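Long-range contacts in oxysterol-binding protein homolog 3 (Saccharomyces cerevisiae, PDB 4IC4), which carries lipids in a hydrophobic pocket of its OSBP-related domain and moves them between membranes in phosphoinositide-coupled, non-vesicular transport that helps maintain sterol distribution: residues K26-R31 against E307-E312; N32-A37 against K294-T299; F105-R110 against W283-L288; V166-K171 against L179-I184. All coordinates share one frame; numbering follows the deposited sequence.

Contact 1. Residues K26-R31 against E307-E312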
loop_
_atom_site.group_PDB
_atom_site.type_symbol
_atom_site.label_atom_id
_atom_site.label_comp_id
_atom_site.label_asym_id
_atom_site.label_seq_id
_atom_site.Cartn_x
_atom_site.Cartn_y
_atom_site.Cartn_z
ATOM N N LYS A 26 -18.331 3.690 17.899
ATOM C CA LYS A 26 -17.961 5.134 17.922
ATOM C C LYS A 26 -17.477 5.582 16.549
ATOM O O LYS A 26 -17.637 4.864 15.561
ATOM C CB LYS A 26 -16.866 5.383 18.961
ATOM C CG LYS A 26 -15.560 4.655 18.676
ATOM C CD LYS A 26 -14.542 4.879 19.787
ATOM C CE LYS A 26 -14.185 6.350 19.938
ATOM N NZ LYS A 26 -13.564 6.902 18.703
ATOM N N SER A 27 -16.879 6.769 16.492
ATOM C CA SER A 27 -16.379 7.308 15.234
ATOM C C SER A 27 -15.491 8.524 15.467
ATOM O O SER A 27 -15.382 9.021 16.589
ATOM C CB SER A 27 -17.547 7.705 14.335
ATOM O OG SER A 27 -18.318 8.726 14.944
ATOM N N VAL A 28 -14.856 8.999 14.400
ATOM C CA VAL A 28 -13.987 10.164 14.494
ATOM C C VAL A 28 -14.046 11.013 13.231
ATOM O O VAL A 28 -14.228 10.501 12.125
ATOM C CB VAL A 28 -12.512 9.761 14.733
ATOM C CG1 VAL A 28 -12.388 8.964 16.019
ATOM C CG2 VAL A 28 -11.991 8.964 13.553
ATOM N N THR A 29 -13.897 12.317 13.414
ATOM C CA THR A 29 -13.904 13.257 12.304
ATOM C C THR A 29 -12.504 13.244 11.705
ATOM O O THR A 29 -11.521 13.425 12.423
ATOM C CB THR A 29 -14.216 14.686 12.784
ATOM O OG1 THR A 29 -15.487 14.700 13.445
ATOM C CG2 THR A 29 -14.250 15.650 11.609
ATOM N N ARG A 30 -12.413 13.017 10.399
ATOM C CA ARG A 30 -11.116 12.993 9.734
ATOM C C ARG A 30 -10.975 14.212 8.826
ATOM O O ARG A 30 -11.973 14.782 8.368
ATOM C CB ARG A 30 -10.951 11.688 8.951
ATOM C CG ARG A 30 -10.959 10.462 9.864
ATOM C CD ARG A 30 -10.824 9.154 9.094
ATOM N NE ARG A 30 -10.979 8.009 9.986
ATOM C CZ ARG A 30 -10.058 7.598 10.851
ATOM N NH1 ARG A 30 -8.893 8.231 10.944
ATOM N NH2 ARG A 30 -10.316 6.567 11.645
ATOM N N ARG A 31 -9.737 14.617 8.571
ATOM C CA ARG A 31 -9.495 15.800 7.754
ATOM C C ARG A 31 -9.932 15.678 6.299
ATOM O O ARG A 31 -10.390 16.657 5.713
ATOM C CB ARG A 31 -8.019 16.219 7.843
ATOM C CG ARG A 31 -7.004 15.169 7.411
ATOM C CD ARG A 31 -5.593 15.610 7.781
ATOM N NE ARG A 31 -4.587 14.723 7.209
ATOM C CZ ARG A 31 -3.275 14.887 7.344
ATOM N NH1 ARG A 31 -2.798 15.906 8.047
ATOM N NH2 ARG A 31 -2.439 14.051 6.747
ATOM N N GLU A 307 -2.839 11.478 9.549
ATOM C CA GLU A 307 -3.483 12.317 10.554
ATOM C C GLU A 307 -3.519 11.653 11.925
ATOM O O GLU A 307 -3.737 10.445 12.045
ATOM C CB GLU A 307 -4.919 12.664 10.143
ATOM C CG GLU A 307 -5.654 13.490 11.207
ATOM C CD GLU A 307 -7.075 13.868 10.824
ATOM O OE1 GLU A 307 -7.746 13.091 10.118
ATOM O OE2 GLU A 307 -7.530 14.949 11.254
ATOM N N ILE A 308 -3.288 12.458 12.958
ATOM C CA ILE A 308 -3.349 11.981 14.329
ATOM C C ILE A 308 -4.704 12.444 14.858
ATOM O O ILE A 308 -4.960 13.645 14.958
ATOM C CB ILE A 308 -2.224 12.592 15.199
ATOM C CG1 ILE A 308 -0.862 12.087 14.720
ATOM C CG2 ILE A 308 -2.437 12.222 16.663
ATOM C CD1 ILE A 308 0.310 12.708 15.450
ATOM N N THR A 309 -5.582 11.493 15.162
ATOM C CA THR A 309 -6.902 11.814 15.689
ATOM C C THR A 309 -6.964 11.327 17.131
ATOM O O THR A 309 -5.965 10.859 17.677
ATOM C CB THR A 309 -8.027 11.103 14.905
ATOM O OG1 THR A 309 -7.948 9.692 15.138
ATOM C CG2 THR A 309 -7.910 11.385 13.409
ATOM N N GLU A 310 -8.140 11.424 17.742
ATOM C CA GLU A 310 -8.320 10.972 19.117
ATOM C C GLU A 310 -8.037 9.472 19.235
ATOM O O GLU A 310 -7.814 8.954 20.326
ATOM C CB GLU A 310 -9.750 11.265 19.577
ATOM C CG GLU A 310 -10.808 10.589 18.725
ATOM C CD GLU A 310 -12.205 11.088 19.016
ATOM O OE1 GLU A 310 -12.707 10.849 20.137
ATOM O OE2 GLU A 310 -12.799 11.724 18.120
ATOM N N ILE A 311 -8.055 8.769 18.109
ATOM C CA ILE A 311 -7.789 7.338 18.133
ATOM C C ILE A 311 -6.321 7.083 18.447
ATOM O O ILE A 311 -5.986 6.208 19.244
ATOM C CB ILE A 311 -8.116 6.682 16.774
ATOM C CG1 ILE A 311 -9.622 6.737 16.517
ATOM C CG2 ILE A 311 -7.618 5.236 16.759
ATOM C CD1 ILE A 311 -10.025 6.186 15.174
ATOM N N GLU A 312 -5.450 7.876 17.832
ATOM C CA GLU A 312 -4.011 7.722 18.003
ATOM C C GLU A 312 -3.364 8.560 19.100
ATOM O O GLU A 312 -2.333 8.166 19.652
ATOM C CB GLU A 312 -3.286 8.040 16.688
ATOM C CG GLU A 312 -3.629 7.147 15.499
ATOM C CD GLU A 312 -4.917 7.544 14.794
ATOM O OE1 GLU A 312 -5.396 8.684 14.993
ATOM O OE2 GLU A 312 -5.448 6.719 14.023
HETATM O O HOH W 1 -10.040 15.805 11.654
HETATM O O HOH W 2 -13.830 13.195 15.992
HETATM O O HOH W 3 -7.617 10.413 9.561
HETATM O O HOH W 4 -5.935 8.726 12.051
HETATM O O HOH W 5 -7.841 6.032 12.955
#
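The carboxylate of Glu-307 reaches across to the backbone of Arg-31, whose N donates to Glu-307 OE1 at 2.9 Å. The bond is fairly straight, 164° at the hydrogen, and meets the oxygen on its syn side, tilted out of the carboxylate plane. With CG anti to the backbone N (chi1 177°) and the chain extended beyond it, Glu-307 runs antiparallel to the Arg-31 side chain; its CB lies over one face of that guanidinium, 3.6 Å from Arg-31 NE. The guanidinium finds its polar partners outside the two segments: NE bonds to Ala-303 O and NH1 forms a salt bridge with Glu-331. With an alanine in place of Glu-307, the Arg-31 N-H would probably lose its acceptor and a gap would open beside Arg-31 CG and CD.

Farther along, Val-28 CG1 sits 3.6 Å from Ile-311 CG1 and brushes the flank of Glu-310. Ile-311 CD1 approaches Arg-30 NH2 at 3.6 Å. The Arg-30 guanidinium carries Val-28 CG2 over one face and has three waters at its edge, in plane: one links NH1 to Glu-307 OE1, another NH2 to Glu-312 OE2. Behind this layer, Glu-312 OE1 accepts from both Thr-309 N (2.8 Å) and Thr-309 OG1 (2.7 Å), while Thr-309 OG1 takes the N-H of Ile-311 in an ST turn, which probably helps hold the bend at Ile-311.

This surface contact, away from the phosphoinositide site, lays the N-terminal segment before helix 44-50 over a loop of the OSBP-related domain between helices 300-305 and 325-331, with strand 127-132 touching Arg-30, Ile-311 and Glu-312.

Contact 2. Residues N32-A37 against K294-T299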
loop_
_atom_site.group_PDB
_atom_site.type_symbol
_atom_site.label_atom_id
_atom_site.label_comp_id
_atom_site.label_asym_id
_atom_site.label_seq_id
_atom_site.Cartn_x
_atom_site.Cartn_y
_atom_site.Cartn_z
ATOM N N ASN A 32 -9.803 14.485 5.723
ATOM C CA ASN A 32 -10.206 14.249 4.336
ATOM C C ASN A 32 -9.583 15.264 3.384
ATOM O O ASN A 32 -10.161 15.589 2.344
ATOM C CB ASN A 32 -11.732 14.320 4.211
ATOM C CG ASN A 32 -12.432 13.277 5.056
ATOM O OD1 ASN A 32 -12.135 12.089 4.964
ATOM N ND2 ASN A 32 -13.374 13.718 5.884
ATOM N N ASP A 33 -8.402 15.754 3.739
ATOM C CA ASP A 33 -7.733 16.758 2.926
ATOM C C ASP A 33 -6.320 16.967 3.450
ATOM O O ASP A 33 -5.994 16.563 4.573
ATOM C CB ASP A 33 -8.539 18.065 3.000
ATOM C CG ASP A 33 -8.026 19.135 2.055
ATOM O OD1 ASP A 33 -7.670 18.808 0.907
ATOM O OD2 ASP A 33 -7.997 20.316 2.463
ATOM N N ILE A 34 -5.478 17.578 2.624
ATOM C CA ILE A 34 -4.099 17.878 2.995
ATOM C C ILE A 34 -3.705 19.202 2.371
ATOM O O ILE A 34 -4.340 19.666 1.419
ATOM C CB ILE A 34 -3.085 16.831 2.473
ATOM C CG1 ILE A 34 -3.266 16.634 0.963
ATOM C CG2 ILE A 34 -3.211 15.543 3.258
ATOM C CD1 ILE A 34 -2.078 15.976 0.293
ATOM N N PRO A 35 -2.653 19.833 2.903
ATOM C CA PRO A 35 -2.209 21.112 2.342
ATOM C C PRO A 35 -1.699 20.871 0.923
ATOM O O PRO A 35 -1.235 19.777 0.599
ATOM C CB PRO A 35 -1.087 21.531 3.288
ATOM C CG PRO A 35 -1.504 20.924 4.598
ATOM C CD PRO A 35 -1.969 19.551 4.177
ATOM N N GLU A 36 -1.786 21.883 0.068
ATOM C CA GLU A 36 -1.308 21.731 -1.295
ATOM C C GLU A 36 0.196 21.479 -1.276
ATOM O O GLU A 36 0.887 21.900 -0.345
ATOM C CB GLU A 36 -1.620 22.988 -2.111
ATOM C CG GLU A 36 -3.100 23.183 -2.390
ATOM C CD GLU A 36 -3.394 24.514 -3.054
ATOM O OE1 GLU A 36 -2.744 24.830 -4.071
ATOM O OE2 GLU A 36 -4.280 25.241 -2.559
ATOM N N ALA A 37 0.694 20.780 -2.293
ATOM C CA ALA A 37 2.122 20.491 -2.390
ATOM C C ALA A 37 2.863 21.825 -2.340
ATOM O O ALA A 37 2.439 22.793 -2.964
ATOM C CB ALA A 37 2.420 19.767 -3.694
ATOM N N LYS A 294 -3.235 19.622 -7.210
ATOM C CA LYS A 294 -2.372 20.396 -6.329
ATOM C C LYS A 294 -2.066 19.660 -5.033
ATOM O O LYS A 294 -1.352 20.180 -4.177
ATOM C CB LYS A 294 -3.034 21.733 -5.996
ATOM C CG LYS A 294 -3.389 22.570 -7.217
ATOM C CD LYS A 294 -4.074 23.861 -6.812
ATOM C CE LYS A 294 -4.420 24.701 -8.028
ATOM N NZ LYS A 294 -3.207 25.033 -8.825
ATOM N N LYS A 295 -2.604 18.451 -4.896
ATOM C CA LYS A 295 -2.403 17.665 -3.687
ATOM C C LYS A 295 -1.961 16.222 -3.935
ATOM O O LYS A 295 -2.505 15.285 -3.340
ATOM C CB LYS A 295 -3.684 17.685 -2.850
ATOM C CG LYS A 295 -4.149 19.085 -2.474
ATOM C CD LYS A 295 -5.472 19.052 -1.722
ATOM C CE LYS A 295 -6.008 20.458 -1.495
ATOM N NZ LYS A 295 -6.196 21.176 -2.781
ATOM N N TYR A 296 -0.986 16.051 -4.824
ATOM C CA TYR A 296 -0.422 14.737 -5.130
ATOM C C TYR A 296 -1.401 13.710 -5.694
ATOM O O TYR A 296 -1.058 12.535 -5.806
ATOM C CB TYR A 296 0.215 14.148 -3.865
ATOM C CG TYR A 296 1.234 15.044 -3.197
ATOM C CD1 TYR A 296 2.538 15.124 -3.680
ATOM C CD2 TYR A 296 0.889 15.814 -2.089
ATOM C CE1 TYR A 296 3.480 15.949 -3.079
ATOM C CE2 TYR A 296 1.826 16.653 -1.477
ATOM C CZ TYR A 296 3.117 16.710 -1.980
ATOM O OH TYR A 296 4.055 17.523 -1.388
ATOM N N GLY A 297 -2.608 14.138 -6.049
ATOM C CA GLY A 297 -3.583 13.198 -6.579
ATOM C C GLY A 297 -4.104 12.245 -5.515
ATOM O O GLY A 297 -4.653 11.190 -5.827
ATOM N N PHE A 298 -3.933 12.632 -4.255
ATOM C CA PHE A 298 -4.366 11.832 -3.105
ATOM C C PHE A 298 -5.864 11.545 -3.057
ATOM O O PHE A 298 -6.679 12.370 -3.478
ATOM C CB PHE A 298 -4.045 12.569 -1.799
ATOM C CG PHE A 298 -2.674 12.299 -1.237
ATOM C CD1 PHE A 298 -1.643 11.789 -2.020
ATOM C CD2 PHE A 298 -2.411 12.619 0.094
ATOM C CE1 PHE A 298 -0.366 11.606 -1.481
ATOM C CE2 PHE A 298 -1.147 12.441 0.636
ATOM C CZ PHE A 298 -0.124 11.935 -0.150
ATOM N N THR A 299 -6.220 10.379 -2.524
ATOM C CA THR A 299 -7.626 10.054 -2.315
ATOM C C THR A 299 -7.892 10.595 -0.911
ATOM O O THR A 299 -6.957 10.986 -0.201
ATOM C CB THR A 299 -7.914 8.528 -2.279
ATOM O OG1 THR A 299 -7.395 7.959 -1.067
ATOM C CG2 THR A 299 -7.295 7.831 -3.479
HETATM O O HOH W 6 0.379 22.777 -4.798
#
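Lys-294 O takes the N-H of Ala-37 at 2.8 Å, and a water spans Lys-294 O and Ala-37 O. The aliphatic part of Lys-294 runs beside Glu-36, both pointing the same way, with CD 3.2 Å from Glu-36 OE1. Lys-295 slides past Ile-34 in the opposite direction and passes its CD 3.4 Å from Ile-34 O; CE lies near Asp-33 OD1, while a bend at the last torsion (chi4 58°) accompanies the hydrogen bond from NZ to Ser-290 O. The Tyr-296 ring receives Ala-37 CB in an off-centre CH-pi contact, 4.0 Å from the ring centroid, and meets Ile-34 CD1 at its edge. A serine in place of Tyr-296 would probably open a gap under Ala-37 and let Ile-34 CD1 shift. Phe-298 also reaches this methyl, its CD2 3.4 Å from Ile-34 CD1, so the isoleucine tip touches both rings.

Lys-295 to Phe-298 form a type I' beta turn, closed by Phe-298 N to Lys-295 O at 3.1 Å, and Thr-299 then takes the N-cap position of helix 300-305. The N-terminal segment before helix 44-50 thus packs on a turn leading into a helix, with Tyr-296 about 9 Å, side chain to side chain, from the phosphoinositide-binding Lys-118.

Contact 3. Residues F105-R110 against W283-L288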
loop_
_atom_site.group_PDB
_atom_site.type_symbol
_atom_site.label_atom_id
_atom_site.label_comp_id
_atom_site.label_asym_id
_atom_site.label_seq_id
_atom_site.Cartn_x
_atom_site.Cartn_y
_atom_site.Cartn_z
ATOM N N PHE A 105 -6.818 -1.526 -5.317
ATOM C CA PHE A 105 -5.715 -0.662 -4.919
ATOM C C PHE A 105 -5.130 0.140 -6.083
ATOM O O PHE A 105 -4.576 1.220 -5.876
ATOM C CB PHE A 105 -4.603 -1.471 -4.244
ATOM C CG PHE A 105 -3.658 -2.112 -5.208
ATOM C CD1 PHE A 105 -4.025 -3.249 -5.914
ATOM C CD2 PHE A 105 -2.404 -1.551 -5.443
ATOM C CE1 PHE A 105 -3.161 -3.821 -6.843
ATOM C CE2 PHE A 105 -1.529 -2.114 -6.373
ATOM C CZ PHE A 105 -1.910 -3.254 -7.075
ATOM N N LEU A 106 -5.248 -0.383 -7.301
ATOM C CA LEU A 106 -4.711 0.311 -8.470
ATOM C C LEU A 106 -5.341 1.683 -8.673
ATOM O O LEU A 106 -4.711 2.587 -9.220
ATOM C CB LEU A 106 -4.934 -0.521 -9.735
ATOM C CG LEU A 106 -4.138 -1.815 -9.857
ATOM C CD1 LEU A 106 -4.693 -2.633 -11.017
ATOM C CD2 LEU A 106 -2.666 -1.495 -10.073
ATOM N N SER A 107 -6.579 1.833 -8.214
ATOM C CA SER A 107 -7.321 3.077 -8.377
ATOM C C SER A 107 -6.681 4.330 -7.788
ATOM O O SER A 107 -7.060 5.442 -8.157
ATOM C CB SER A 107 -8.739 2.923 -7.806
ATOM O OG SER A 107 -8.716 2.721 -6.401
ATOM N N ILE A 108 -5.727 4.174 -6.875
ATOM C CA ILE A 108 -5.104 5.363 -6.295
ATOM C C ILE A 108 -4.265 6.110 -7.326
ATOM O O ILE A 108 -3.867 7.250 -7.100
ATOM C CB ILE A 108 -4.211 5.035 -5.062
ATOM C CG1 ILE A 108 -3.032 4.147 -5.461
ATOM C CG2 ILE A 108 -5.058 4.387 -3.972
ATOM C CD1 ILE A 108 -2.018 3.946 -4.342
ATOM N N TYR A 109 -4.014 5.471 -8.464
ATOM C CA TYR A 109 -3.220 6.088 -9.517
ATOM C C TYR A 109 -4.084 6.628 -10.651
ATOM O O TYR A 109 -3.565 6.972 -11.713
ATOM C CB TYR A 109 -2.218 5.075 -10.071
ATOM C CG TYR A 109 -1.254 4.568 -9.027
ATOM C CD1 TYR A 109 -0.356 5.435 -8.412
ATOM C CD2 TYR A 109 -1.266 3.230 -8.624
ATOM C CE1 TYR A 109 0.510 4.993 -7.417
ATOM C CE2 TYR A 109 -0.401 2.774 -7.624
ATOM C CZ TYR A 109 0.483 3.667 -7.026
ATOM O OH TYR A 109 1.331 3.256 -6.025
ATOM N N ARG A 110 -5.393 6.718 -10.430
ATOM C CA ARG A 110 -6.270 7.218 -11.483
ATOM C C ARG A 110 -5.934 8.655 -11.856
ATOM O O ARG A 110 -5.990 9.019 -13.033
ATOM C CB ARG A 110 -7.750 7.063 -11.101
ATOM C CG ARG A 110 -8.240 7.753 -9.835
ATOM C CD ARG A 110 -9.668 7.263 -9.601
ATOM N NE ARG A 110 -10.403 7.848 -8.482
ATOM C CZ ARG A 110 -10.225 7.529 -7.202
ATOM N NH1 ARG A 110 -9.310 6.637 -6.850
ATOM N NH2 ARG A 110 -11.017 8.057 -6.277
ATOM N N TRP A 283 -17.878 -2.947 -7.489
ATOM C CA TRP A 283 -17.006 -1.971 -6.840
ATOM C C TRP A 283 -16.937 -0.684 -7.652
ATOM O O TRP A 283 -17.040 -0.706 -8.878
ATOM C CB TRP A 283 -15.595 -2.564 -6.706
ATOM C CG TRP A 283 -14.502 -1.554 -6.452
ATOM C CD1 TRP A 283 -14.169 -0.984 -5.254
ATOM C CD2 TRP A 283 -13.621 -0.979 -7.427
ATOM N NE1 TRP A 283 -13.139 -0.093 -5.424
ATOM C CE2 TRP A 283 -12.781 -0.068 -6.746
ATOM C CE3 TRP A 283 -13.458 -1.144 -8.810
ATOM C CZ2 TRP A 283 -11.794 0.676 -7.401
ATOM C CZ3 TRP A 283 -12.477 -0.406 -9.462
ATOM C CH2 TRP A 283 -11.656 0.495 -8.756
ATOM N N GLU A 284 -16.750 0.432 -6.952
ATOM C CA GLU A 284 -16.634 1.745 -7.575
ATOM C C GLU A 284 -15.636 2.556 -6.754
ATOM O O GLU A 284 -15.550 2.385 -5.541
ATOM C CB GLU A 284 -17.984 2.469 -7.577
ATOM C CG GLU A 284 -19.088 1.765 -8.338
ATOM C CD GLU A 284 -20.432 2.437 -8.136
ATOM O OE1 GLU A 284 -20.901 2.479 -6.980
ATOM O OE2 GLU A 284 -21.016 2.923 -9.129
ATOM N N VAL A 285 -14.887 3.431 -7.412
ATOM C CA VAL A 285 -13.913 4.251 -6.703
ATOM C C VAL A 285 -14.607 5.236 -5.772
ATOM O O VAL A 285 -15.780 5.570 -5.956
ATOM C CB VAL A 285 -13.010 5.053 -7.676
ATOM C CG1 VAL A 285 -12.214 4.098 -8.558
ATOM C CG2 VAL A 285 -13.851 5.995 -8.526
ATOM N N GLY A 286 -13.870 5.681 -4.761
ATOM C CA GLY A 286 -14.401 6.643 -3.819
ATOM C C GLY A 286 -14.035 8.039 -4.282
ATOM O O GLY A 286 -13.942 8.304 -5.481
ATOM N N ASP A 287 -13.799 8.932 -3.331
ATOM C CA ASP A 287 -13.458 10.306 -3.666
ATOM C C ASP A 287 -11.985 10.647 -3.512
ATOM O O ASP A 287 -11.255 10.022 -2.739
ATOM C CB ASP A 287 -14.263 11.277 -2.800
ATOM C CG ASP A 287 -15.760 11.079 -2.931
ATOM O OD1 ASP A 287 -16.246 10.951 -4.070
ATOM O OD2 ASP A 287 -16.449 11.061 -1.892
ATOM N N LEU A 288 -11.563 11.650 -4.270
ATOM C CA LEU A 288 -10.208 12.166 -4.196
ATOM C C LEU A 288 -10.368 13.453 -3.403
ATOM O O LEU A 288 -11.487 13.940 -3.221
ATOM C CB LEU A 288 -9.672 12.502 -5.590
ATOM C CG LEU A 288 -9.455 11.341 -6.561
ATOM C CD1 LEU A 288 -8.895 11.873 -7.871
ATOM C CD2 LEU A 288 -8.500 10.326 -5.946
HETATM O O HOH W 7 -11.061 7.136 -3.535
#
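Arg-110 slides its guanidinium between two apolar side chains, Val-285 on one face and Leu-288 on the other. Val-285 CB stands over the centre of the flat group, 3.8 Å from Arg-110 CZ, whereas Leu-288 CD2 covers the opposite face nearer the rim and comes within 3.4 Å of Arg-110 NH2. Sandwiched in this way, the group keeps its polar edge for other partners. Arg-110 NH1 turns back on its own segment and donates to Ser-107 O at 2.9 Å. That acceptor lies close to the guanidinium plane, although the donor stands well above the plane of the carbonyl. Ser-107 O also accepts from Arg-110 N, which arrives from the other face of the carbonyl plane, and two bonds from one residue thus grip one oxygen. The first torsion, chi1 59°, sets CG between the backbone N and the carbonyl carbon, and the extended chain beyond it spans the distance to Val-285.

Residues 105-108 form a short 3-10 segment following helix 94-104, and Arg-110 follows it in the loop toward strand 118-120. The facing chain is leaving strand 281-284, so the contact brings the helical part of the OSBP-related domain against the end of its antiparallel beta structure. Here Ser-107 CB packs 3.7 Å from Val-285 CG1, and also meets the edge of the Trp-283 ring at CZ2. Ser-107 OG is bonded to Ser-104 O, and Tyr-81 packs edge-to-face with the Trp-283 ring. A water accepts from Arg-110 NH2 at 2.9 Å and donates to Asp-287 O.

Contact 4. Residues V166-K171 against L179-I184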
loop_
_atom_site.group_PDB
_atom_site.type_symbol
_atom_site.label_atom_id
_atom_site.label_comp_id
_atom_site.label_asym_id
_atom_site.label_seq_id
_atom_site.Cartn_x
_atom_site.Cartn_y
_atom_site.Cartn_z
ATOM N N VAL A 166 6.038 -8.051 2.161
ATOM C CA VAL A 166 6.335 -7.547 0.834
ATOM C C VAL A 166 7.623 -6.760 0.647
ATOM O O VAL A 166 8.074 -6.029 1.533
ATOM C CB VAL A 166 5.157 -6.677 0.364
ATOM C CG1 VAL A 166 4.979 -5.498 1.318
ATOM C CG2 VAL A 166 5.386 -6.179 -1.038
ATOM N N THR A 167 8.200 -6.921 -0.535
ATOM C CA THR A 167 9.412 -6.221 -0.924
ATOM C C THR A 167 9.144 -5.570 -2.270
ATOM O O THR A 167 8.987 -6.267 -3.274
ATOM C CB THR A 167 10.607 -7.180 -1.085
ATOM O OG1 THR A 167 10.998 -7.676 0.200
ATOM C CG2 THR A 167 11.795 -6.453 -1.723
ATOM N N PRO A 168 9.049 -4.232 -2.306
ATOM C CA PRO A 168 8.800 -3.555 -3.582
ATOM C C PRO A 168 10.042 -3.716 -4.448
ATOM O O PRO A 168 11.158 -3.757 -3.933
ATOM C CB PRO A 168 8.574 -2.103 -3.168
ATOM C CG PRO A 168 8.001 -2.232 -1.777
ATOM C CD PRO A 168 8.878 -3.302 -1.174
ATOM N N SER A 169 9.852 -3.827 -5.756
ATOM C CA SER A 169 10.988 -3.974 -6.656
ATOM C C SER A 169 10.750 -3.135 -7.898
ATOM O O SER A 169 9.610 -2.806 -8.229
ATOM C CB SER A 169 11.184 -5.440 -7.051
ATOM O OG SER A 169 10.174 -5.868 -7.944
ATOM N N GLN A 170 11.835 -2.797 -8.582
ATOM C CA GLN A 170 11.756 -1.979 -9.780
ATOM C C GLN A 170 12.906 -2.279 -10.731
ATOM O O GLN A 170 14.024 -2.571 -10.301
ATOM C CB GLN A 170 11.785 -0.505 -9.389
ATOM C CG GLN A 170 12.924 -0.169 -8.440
ATOM C CD GLN A 170 12.848 1.243 -7.901
ATOM O OE1 GLN A 170 13.636 1.628 -7.039
ATOM N NE2 GLN A 170 11.901 2.025 -8.408
ATOM N N LYS A 171 12.619 -2.199 -12.024
ATOM C CA LYS A 171 13.611 -2.445 -13.064
ATOM C C LYS A 171 13.187 -1.699 -14.319
ATOM O O LYS A 171 12.096 -1.928 -14.843
ATOM C CB LYS A 171 13.714 -3.944 -13.365
ATOM C CG LYS A 171 14.323 -4.775 -12.245
ATOM C CD LYS A 171 15.775 -4.391 -11.997
ATOM C CE LYS A 171 16.360 -5.155 -10.819
ATOM N NZ LYS A 171 16.313 -6.628 -11.029
ATOM N N LEU A 179 7.210 -1.844 -11.968
ATOM C CA LEU A 179 7.050 -1.808 -10.521
ATOM C C LEU A 179 6.327 -3.065 -10.063
ATOM O O LEU A 179 5.316 -3.461 -10.647
ATOM C CB LEU A 179 6.243 -0.581 -10.092
ATOM C CG LEU A 179 6.789 0.810 -10.419
ATOM C CD1 LEU A 179 6.737 1.046 -11.914
ATOM C CD2 LEU A 179 5.959 1.861 -9.698
ATOM N N ASN A 180 6.857 -3.696 -9.023
ATOM C CA ASN A 180 6.245 -4.900 -8.482
ATOM C C ASN A 180 6.348 -4.928 -6.971
ATOM O O ASN A 180 7.231 -4.310 -6.379
ATOM C CB ASN A 180 6.921 -6.163 -9.026
ATOM C CG ASN A 180 6.660 -6.383 -10.502
ATOM O OD1 ASN A 180 7.330 -5.807 -11.355
ATOM N ND2 ASN A 180 5.675 -7.217 -10.808
ATOM N N ASN A 181 5.414 -5.638 -6.356
ATOM C CA ASN A 181 5.410 -5.833 -4.917
ATOM C C ASN A 181 5.599 -7.338 -4.809
ATOM O O ASN A 181 4.685 -8.103 -5.126
ATOM C CB ASN A 181 4.069 -5.431 -4.300
ATOM C CG ASN A 181 4.061 -4.003 -3.781
ATOM O OD1 ASN A 181 3.008 -3.472 -3.431
ATOM N ND2 ASN A 181 5.233 -3.379 -3.717
ATOM N N GLU A 182 6.788 -7.765 -4.400
ATOM C CA GLU A 182 7.069 -9.188 -4.272
ATOM C C GLU A 182 6.534 -9.681 -2.939
ATOM O O GLU A 182 6.932 -9.199 -1.875
ATOM C CB GLU A 182 8.575 -9.448 -4.364
ATOM C CG GLU A 182 9.223 -8.832 -5.597
ATOM C CD GLU A 182 10.701 -9.169 -5.730
ATOM O OE1 GLU A 182 11.373 -9.367 -4.696
ATOM O OE2 GLU A 182 11.194 -9.217 -6.879
ATOM N N GLY A 183 5.630 -10.648 -2.999
ATOM C CA GLY A 183 5.049 -11.180 -1.785
ATOM C C GLY A 183 3.604 -11.555 -2.016
ATOM O O GLY A 183 2.901 -10.929 -2.815
ATOM N N ILE A 184 3.157 -12.583 -1.310
ATOM C CA ILE A 184 1.789 -13.050 -1.451
ATOM C C ILE A 184 0.869 -12.481 -0.381
ATOM O O ILE A 184 1.183 -12.524 0.807
ATOM C CB ILE A 184 1.725 -14.593 -1.378
ATOM C CG1 ILE A 184 2.567 -15.199 -2.502
ATOM C CG2 ILE A 184 0.281 -15.061 -1.485
ATOM C CD1 ILE A 184 2.594 -16.709 -2.500
#
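Strands 160-172 and 177-189 form a beta hairpin within the antiparallel beta structure of the OSBP-related domain, and residues 166-171 and 179-184 make up part of its ladder. Two hydrogen-bonded pairs carry it. Thr-167 N bonds to Glu-182 O and Glu-182 N to Thr-167 O, both at 2.9 Å; in the Ser-169 and Asn-180 pair, Ser-169 N reaches Asn-180 O at 2.7 Å and Asn-180 N returns to Ser-169 O at 3.0 Å. Between them Pro-168 faces Asn-181 in a non-hydrogen-bonded pair, a position where the missing proline N-H costs no bond to the 179-184 strand.

On the Pro-168 face, Asn-181 ND2 comes up beside the proline ring, 3.6 Å from Pro-168 CG. With Val-166 CG1 at chi1 61°, Val-166 CG2 falls anti to the backbone N and packs 3.6 Å from Asn-181 CB. Across on the Ser-169 face, Glu-182 reaches back diagonally, with OE2 3.7 Å from Ser-169 OG, and Thr-167 OG1 bonds to Pro-149 O, just before the neighbouring strand 150-157.

Leu-179 lies about 8 Å, side chain to side chain, from the phosphoinositide-binding Lys-118. The cohesion of the pair rests chiefly on the four backbone bonds, with the side chains adding mostly van der Waals contact across the strands.

How the contacts relate
From the N terminus, the chain first passes through 26-31 and runs directly into 32-37, so contacts 1 and 2 adjoin in sequence. Contact 1 closes the longest loop, out to 307-312, and contact 2 closes one nested inside it. Contact 3, joining 105-110 to 283-288, nests within contact 2, and the local hairpin of contact 4 lies innermost; no loops cross. Contacts 2 and 3 touch where Leu-288 packs against Gly-297, Phe-298 and Thr-299. Contact 4 lies across the chain's centre from contacts 1 and 2. Together they tie the N-terminal segment before helix 44-50 to the loops flanking helix 300-305, and the 3-10 segment after helix 94-104 to the beta structure.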